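Local coordinates for protein beta-galactosidase/beta-glucuronidase (Faecalibacterium prausnitzii L2-6, PDB 6MVF) that binds flavin mononucleotide and probably hydrolyses beta-glucuronides as a gut bacterial member of glycoside hydrolase family 2, at residues A[380-385]-A[421-426]; A[342-347]-A[389-394]. All blocks are in the same frame, centred on the assembly; numbering follows the deposited sequence.

Contact 1 of 2, residues A[380-385]-A[421-426]; sequences ELIIQN and KELDPT. With FMN (flavin mononucleotide), chain G.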
loop_
_atom_site.group_PDB
_atom_site.type_symbol
_atom_site.label_atom_id
_atom_site.label_comp_id
_atom_site.label_asym_id
_atom_site.label_seq_id
_atom_site.Cartn_x
_atom_site.Cartn_y
_atom_site.Cartn_z
ATOM N N GLU A 380 9.789 32.638 -15.785
ATOM C CA GLU A 380 9.694 31.218 -15.467
ATOM C C GLU A 380 8.851 30.991 -14.222
ATOM O O GLU A 380 8.112 30.006 -14.140
ATOM C CB GLU A 380 11.088 30.613 -15.278
ATOM C CG GLU A 380 11.928 30.586 -16.533
ATOM C CD GLU A 380 13.338 30.088 -16.268
ATOM O OE1 GLU A 380 13.920 30.443 -15.216
ATOM O OE2 GLU A 380 13.867 29.333 -17.109
ATOM N N LEU A 381 8.963 31.872 -13.230
ATOM C CA LEU A 381 8.190 31.687 -12.008
ATOM C C LEU A 381 6.697 31.771 -12.289
ATOM O O LEU A 381 5.910 30.990 -11.749
ATOM C CB LEU A 381 8.596 32.722 -10.961
ATOM C CG LEU A 381 7.750 32.748 -9.689
ATOM C CD1 LEU A 381 7.878 31.417 -8.928
ATOM C CD2 LEU A 381 8.118 33.955 -8.812
ATOM N N ILE A 382 6.288 32.704 -13.141
ATOM C CA ILE A 382 4.867 32.875 -13.398
ATOM C C ILE A 382 4.341 31.779 -14.306
ATOM O O ILE A 382 3.251 31.255 -14.086
ATOM C CB ILE A 382 4.618 34.272 -13.983
ATOM C CG1 ILE A 382 4.907 35.323 -12.908
ATOM C CG2 ILE A 382 3.198 34.381 -14.562
ATOM C CD1 ILE A 382 4.749 36.732 -13.383
ATOM N N ILE A 383 5.103 31.407 -15.335
ATOM C CA ILE A 383 4.592 30.468 -16.325
ATOM C C ILE A 383 4.544 29.057 -15.759
ATOM O O ILE A 383 3.616 28.296 -16.039
ATOM C CB ILE A 383 5.434 30.560 -17.611
ATOM C CG1 ILE A 383 4.903 31.708 -18.456
ATOM C CG2 ILE A 383 5.387 29.253 -18.428
ATOM C CD1 ILE A 383 5.969 32.444 -19.170
ATOM N N GLN A 384 5.523 28.691 -14.939
ATOM C CA GLN A 384 5.533 27.351 -14.372
ATOM C C GLN A 384 4.546 27.200 -13.228
ATOM O O GLN A 384 4.090 26.084 -12.964
ATOM C CB GLN A 384 6.947 26.988 -13.915
ATOM C CG GLN A 384 7.912 26.969 -15.071
ATOM C CD GLN A 384 9.353 26.734 -14.676
ATOM O OE1 GLN A 384 9.676 26.444 -13.518
ATOM N NE2 GLN A 384 10.237 26.839 -15.659
ATOM N N ASN A 385 4.158 28.299 -12.582
ATOM C CA ASN A 385 3.281 28.212 -11.427
ATOM C C ASN A 385 1.942 28.874 -11.660
ATOM O O ASN A 385 1.180 29.063 -10.701
ATOM C CB ASN A 385 3.967 28.804 -10.196
ATOM C CG ASN A 385 5.230 28.062 -9.858
ATOM O OD1 ASN A 385 5.176 26.996 -9.241
ATOM N ND2 ASN A 385 6.374 28.577 -10.310
ATOM N N LYS A 421 1.998 41.912 -14.737
ATOM C CA LYS A 421 0.647 42.256 -15.192
ATOM C C LYS A 421 0.420 41.895 -16.656
ATOM O O LYS A 421 -0.704 41.579 -17.045
ATOM C CB LYS A 421 0.378 43.738 -14.959
ATOM C CG LYS A 421 0.413 44.128 -13.485
ATOM C CD LYS A 421 -0.572 43.289 -12.683
ATOM C CE LYS A 421 -0.641 43.747 -11.239
ATOM N NZ LYS A 421 -1.762 43.107 -10.518
ATOM N N GLU A 422 1.469 41.936 -17.471
ATOM C CA GLU A 422 1.411 41.368 -18.810
ATOM C C GLU A 422 1.166 39.863 -18.755
ATOM O O GLU A 422 0.281 39.344 -19.440
ATOM C CB GLU A 422 2.716 41.678 -19.552
ATOM C CG GLU A 422 2.517 42.358 -20.906
ATOM C CD GLU A 422 3.645 43.335 -21.260
ATOM O OE1 GLU A 422 4.826 42.960 -21.090
ATOM O OE2 GLU A 422 3.352 44.482 -21.692
ATOM N N LEU A 423 1.941 39.139 -17.941
ATOM C CA LEU A 423 1.824 37.687 -17.930
ATOM C C LEU A 423 0.622 37.202 -17.143
ATOM O O LEU A 423 0.029 36.176 -17.500
ATOM C CB LEU A 423 3.079 37.043 -17.355
ATOM C CG LEU A 423 4.340 37.121 -18.209
ATOM C CD1 LEU A 423 5.453 36.424 -17.480
ATOM C CD2 LEU A 423 4.105 36.480 -19.542
ATOM N N ASP A 424 0.231 37.908 -16.085
ATOM C CA ASP A 424 -0.779 37.388 -15.167
ATOM C C ASP A 424 -1.470 38.545 -14.469
ATOM O O ASP A 424 -1.085 38.958 -13.367
ATOM C CB ASP A 424 -0.159 36.435 -14.149
ATOM C CG ASP A 424 -1.165 35.930 -13.134
ATOM O OD1 ASP A 424 -2.394 36.058 -13.371
ATOM O OD2 ASP A 424 -0.731 35.403 -12.085
ATOM N N PRO A 425 -2.512 39.098 -15.085
ATOM C CA PRO A 425 -3.267 40.166 -14.411
ATOM C C PRO A 425 -4.179 39.667 -13.300
ATOM O O PRO A 425 -4.757 40.490 -12.576
ATOM C CB PRO A 425 -4.072 40.798 -15.558
ATOM C CG PRO A 425 -4.163 39.720 -16.612
ATOM C CD PRO A 425 -2.876 38.947 -16.506
ATOM N N THR A 426 -4.315 38.355 -13.131
ATOM C CA THR A 426 -5.203 37.790 -12.128
ATOM C C THR A 426 -4.576 37.744 -10.739
ATOM O O THR A 426 -5.221 37.258 -9.805
ATOM C CB THR A 426 -5.631 36.359 -12.516
ATOM O OG1 THR A 426 -4.591 35.438 -12.170
ATOM C CG2 THR A 426 -5.926 36.224 -14.003
HETATM N N1 FMN G . 3.444 30.162 -25.397
HETATM C C2 FMN G . 3.860 28.971 -25.835
HETATM O O2 FMN G . 4.230 28.811 -27.000
HETATM N N3 FMN G . 3.922 27.909 -25.063
HETATM C C4 FMN G . 3.566 27.921 -23.816
HETATM O O4 FMN G . 3.627 26.930 -23.106
HETATM C C4A FMN G . 3.095 29.152 -23.284
HETATM N N5 FMN G . 2.751 29.171 -22.028
HETATM C C5A FMN G . 2.308 30.277 -21.467
HETATM C C6 FMN G . 1.948 30.257 -20.144
HETATM C C7 FMN G . 1.483 31.376 -19.551
HETATM C C7M FMN G . 1.102 31.346 -18.123
HETATM C C8 FMN G . 1.391 32.610 -20.321
HETATM C C8M FMN G . 0.898 33.854 -19.670
HETATM C C9 FMN G . 1.751 32.623 -21.651
HETATM C C9A FMN G . 2.203 31.494 -22.262
HETATM N N10 FMN G . 2.596 31.512 -23.591
HETATM C C10 FMN G . 3.050 30.316 -24.145
HETATM C "C1'" FMN G . 2.419 32.767 -24.308
HETATM C "C2'" FMN G . 3.574 33.570 -24.857
HETATM O "O2'" FMN G . 3.914 34.370 -23.754
HETATM C "C3'" FMN G . 3.164 34.534 -25.949
HETATM O "O3'" FMN G . 1.929 34.128 -26.496
HETATM C "C4'" FMN G . 4.113 34.594 -27.125
HETATM O "O4'" FMN G . 4.477 33.252 -27.410
HETATM C "C5'" FMN G . 5.339 35.482 -26.907
HETATM O "O5'" FMN G . 6.463 34.723 -26.497
HETATM P P FMN G . 7.773 35.353 -25.866
HETATM O O1P FMN G . 8.814 34.415 -26.331
HETATM O O2P FMN G . 7.843 36.744 -26.423
HETATM O O3P FMN G . 7.645 35.399 -24.381
#
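Ile382 and Leu423 carry the apolar part of this contact, which has no hydrogen bond across it. Ile382 CG2 lies 3.9 Å from Leu423 CB and 4.0 Å from Asp424 CB, so this one methyl meets the last helical residue and the first to leave helical angles. In Ile382 CG1 runs beside the backbone N (chi1 -68°), which puts CG2 anti to that N, facing Leu423 and Asp424; at the end of the CG1 branch, CD1 lies 4.2 Å from Leu423 CD1.

The flavin packs against both segments. Ile383 CG1 sits over the C7 corner of the benzenoid ring, 3.6 Å from FMN C7. At the ring's rim Leu423 O comes within 3.3 Å of the methyl C8M. Both residues belong to the FMN pocket and meet the dimethyl end of the flavin by van der Waals contact; Tyr177 and Asp174 supply hydrogen bonds to FMN.

Asp424 is the polar residue among those touching across the contact. Its OD1 takes Thr426 OG1 on the syn lone pair at 2.6 Å, and Thr426 N from 46° above the carboxylate plane at 3.0 Å, the latter closing an Asx turn. OD2 forms a salt bridge with Arg427 and a hydrogen bond with Trp394 NE1. Replacing Asp424 by an alanine would remove both carboxylate oxygens and is likely to undo the Asx turn and leave the Arg427 charge and the Trp394 N-H without this mate.

The contact joins the C-terminal parts of helices 368-385 and 407-423 in the TIM-barrel domain, with Trp394 of strand 391-398 touching Ile382 from the barrel side.

Contact 2 of 2, residues A[342-347]-A[389-394]; sequences DFYDAC and PSILFW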
loop_
_atom_site.group_PDB
_atom_site.type_symbol
_atom_site.label_atom_id
_atom_site.label_comp_id
_atom_site.label_asym_id
_atom_site.label_seq_id
_atom_site.Cartn_x
_atom_site.Cartn_y
_atom_site.Cartn_z
ATOM N N ASP A 342 6.221 20.149 -5.719
ATOM C CA ASP A 342 5.641 19.432 -4.588
ATOM C C ASP A 342 5.104 20.388 -3.529
ATOM O O ASP A 342 3.995 20.181 -3.006
ATOM C CB ASP A 342 6.665 18.473 -3.969
ATOM C CG ASP A 342 7.017 17.290 -4.887
ATOM O OD1 ASP A 342 6.294 17.047 -5.892
ATOM O OD2 ASP A 342 8.033 16.607 -4.597
ATOM N N PHE A 343 5.855 21.446 -3.192
ATOM C CA PHE A 343 5.342 22.265 -2.097
ATOM C C PHE A 343 4.174 23.133 -2.546
ATOM O O PHE A 343 3.235 23.336 -1.767
ATOM C CB PHE A 343 6.431 23.130 -1.443
ATOM C CG PHE A 343 6.008 23.687 -0.095
ATOM C CD1 PHE A 343 6.235 22.965 1.077
ATOM C CD2 PHE A 343 5.317 24.889 0.000
ATOM C CE1 PHE A 343 5.813 23.444 2.322
ATOM C CE2 PHE A 343 4.898 25.376 1.251
ATOM C CZ PHE A 343 5.144 24.645 2.409
ATOM N N TYR A 344 4.196 23.643 -3.786
ATOM C CA TYR A 344 3.017 24.346 -4.287
ATOM C C TYR A 344 1.821 23.411 -4.336
ATOM O O TYR A 344 0.724 23.781 -3.905
ATOM C CB TYR A 344 3.269 24.967 -5.660
ATOM C CG TYR A 344 4.302 26.076 -5.652
ATOM C CD1 TYR A 344 4.146 27.197 -4.849
ATOM C CD2 TYR A 344 5.446 25.985 -6.436
ATOM C CE1 TYR A 344 5.104 28.194 -4.826
ATOM C CE2 TYR A 344 6.407 26.969 -6.418
ATOM C CZ TYR A 344 6.236 28.076 -5.614
ATOM O OH TYR A 344 7.200 29.055 -5.603
ATOM N N ASP A 345 2.027 22.174 -4.804
ATOM C CA ASP A 345 0.969 21.166 -4.760
ATOM C C ASP A 345 0.411 20.997 -3.343
ATOM O O ASP A 345 -0.810 21.058 -3.130
ATOM C CB ASP A 345 1.502 19.834 -5.287
ATOM C CG ASP A 345 1.713 19.832 -6.800
ATOM O OD1 ASP A 345 1.051 20.641 -7.497
ATOM O OD2 ASP A 345 2.534 19.002 -7.289
ATOM N N ALA A 346 1.300 20.791 -2.359
ATOM C CA ALA A 346 0.873 20.700 -0.966
ATOM C C ALA A 346 0.097 21.935 -0.511
ATOM O O ALA A 346 -0.836 21.816 0.290
ATOM C CB ALA A 346 2.070 20.486 -0.051
ATOM N N CYS A 347 0.446 23.121 -1.009
ATOM C CA CYS A 347 -0.306 24.320 -0.634
ATOM C C CYS A 347 -1.694 24.353 -1.271
ATOM O O CYS A 347 -2.677 24.724 -0.615
ATOM C CB CYS A 347 0.491 25.563 -1.015
ATOM S SG CYS A 347 1.884 25.771 0.081
ATOM N N PRO A 389 -3.776 27.418 -7.509
ATOM C CA PRO A 389 -4.704 28.354 -6.847
ATOM C C PRO A 389 -4.155 28.914 -5.545
ATOM O O PRO A 389 -4.602 29.985 -5.112
ATOM C CB PRO A 389 -5.966 27.510 -6.614
ATOM C CG PRO A 389 -5.486 26.090 -6.580
ATOM C CD PRO A 389 -4.309 26.038 -7.534
ATOM N N SER A 390 -3.184 28.237 -4.924
ATOM C CA SER A 390 -2.677 28.711 -3.643
ATOM C C SER A 390 -1.865 29.994 -3.809
ATOM O O SER A 390 -1.755 30.780 -2.866
ATOM C CB SER A 390 -1.840 27.619 -2.955
ATOM O OG SER A 390 -0.620 27.367 -3.658
ATOM N N ILE A 391 -1.287 30.224 -4.982
ATOM C CA ILE A 391 -0.452 31.405 -5.180
ATOM C C ILE A 391 -1.355 32.613 -5.398
ATOM O O ILE A 391 -2.110 32.669 -6.374
ATOM C CB ILE A 391 0.527 31.215 -6.354
ATOM C CG1 ILE A 391 1.444 30.017 -6.067
ATOM C CG2 ILE A 391 1.329 32.505 -6.595
ATOM C CD1 ILE A 391 2.508 29.741 -7.112
ATOM N N LEU A 392 -1.291 33.575 -4.480
ATOM C CA LEU A 392 -2.076 34.801 -4.605
ATOM C C LEU A 392 -1.236 36.045 -4.889
ATOM O O LEU A 392 -1.735 36.983 -5.513
ATOM C CB LEU A 392 -2.911 35.033 -3.338
ATOM C CG LEU A 392 -3.760 33.878 -2.799
ATOM C CD1 LEU A 392 -4.720 34.421 -1.769
ATOM C CD2 LEU A 392 -4.507 33.148 -3.905
ATOM N N PHE A 393 0.037 36.050 -4.504
ATOM C CA PHE A 393 0.904 37.204 -4.643
ATOM C C PHE A 393 2.236 36.806 -5.275
ATOM O O PHE A 393 2.852 35.814 -4.873
ATOM C CB PHE A 393 1.133 37.834 -3.275
ATOM C CG PHE A 393 -0.109 37.931 -2.439
ATOM C CD1 PHE A 393 -0.913 39.066 -2.491
ATOM C CD2 PHE A 393 -0.463 36.904 -1.580
ATOM C CE1 PHE A 393 -2.068 39.173 -1.708
ATOM C CE2 PHE A 393 -1.601 36.990 -0.803
ATOM C CZ PHE A 393 -2.412 38.136 -0.862
ATOM N N TRP A 394 2.663 37.569 -6.271
ATOM C CA TRP A 394 4.007 37.478 -6.824
ATOM C C TRP A 394 4.853 38.569 -6.180
ATOM O O TRP A 394 4.473 39.742 -6.208
ATOM C CB TRP A 394 4.015 37.657 -8.349
ATOM C CG TRP A 394 3.172 36.714 -9.185
ATOM C CD1 TRP A 394 2.148 37.062 -10.037
ATOM C CD2 TRP A 394 3.301 35.286 -9.285
ATOM N NE1 TRP A 394 1.630 35.947 -10.643
ATOM C CE2 TRP A 394 2.314 34.840 -10.205
ATOM C CE3 TRP A 394 4.145 34.342 -8.683
ATOM C CZ2 TRP A 394 2.142 33.475 -10.540
ATOM C CZ3 TRP A 394 3.980 32.978 -9.013
ATOM C CH2 TRP A 394 2.979 32.563 -9.939
#
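Ser390 OG is hydrogen-bonded to Asp348 OD1, one residue beyond segment 342-347, and the same oxygen packs 3.4 Å from Cys347 CB. The serine CB lies 3.7 Å from that same Cys347 CB, and the backbones come closest here, with 5.8 Å between the CA atoms of Cys347 and Ser390. The loop residue just before the strand is thus held against the helix by one polar bond and by close packing of two short side chains.

A second patch is a CH-pi contact. Ile391 CD1 stands over one face of the Tyr344 ring, 4.1 Å from its centroid and 27° off the normal. Its position is displaced toward one side of the ring, being 3.8 Å from Tyr344 CD1. The extended second torsion of Ile391 (chi2 -177°) carries CD1 out to the tyrosine, while its CG2 branch lies 3.6 Å above the plane of the Trp394 ring, offset toward the rim. The phenol is fixed at its far end by a hydrogen bond between Tyr344 OH and His339 N.

In the TIM-barrel domain this buried packing sets helix 341-350 against the start of strand 391-398, which pairs with strands 353-357 and 428-433; Asn385 of helix 368-385 touches both Tyr344 and Ile391.

In the fold
From the N terminus the chain enters helix 341-350, passes through strand 353-357 and helix 368-385, and returns in strand 391-398, where contact 2 closes a loop of 41 intervening residues. Contact 1 opens inside that loop, at 380-385, and closes beyond it at 421-426, after 35 residues. The two therefore cross rather than nest. Their centres lie 13 Å apart, and they touch: Asn385 CB packs 3.5 Å from Ile391 CD1. Together they tie three helices of the TIM-barrel domain to one strand of its parallel barrel, contact 1 at the FMN pocket and contact 2 deeper, near the middle of the chain.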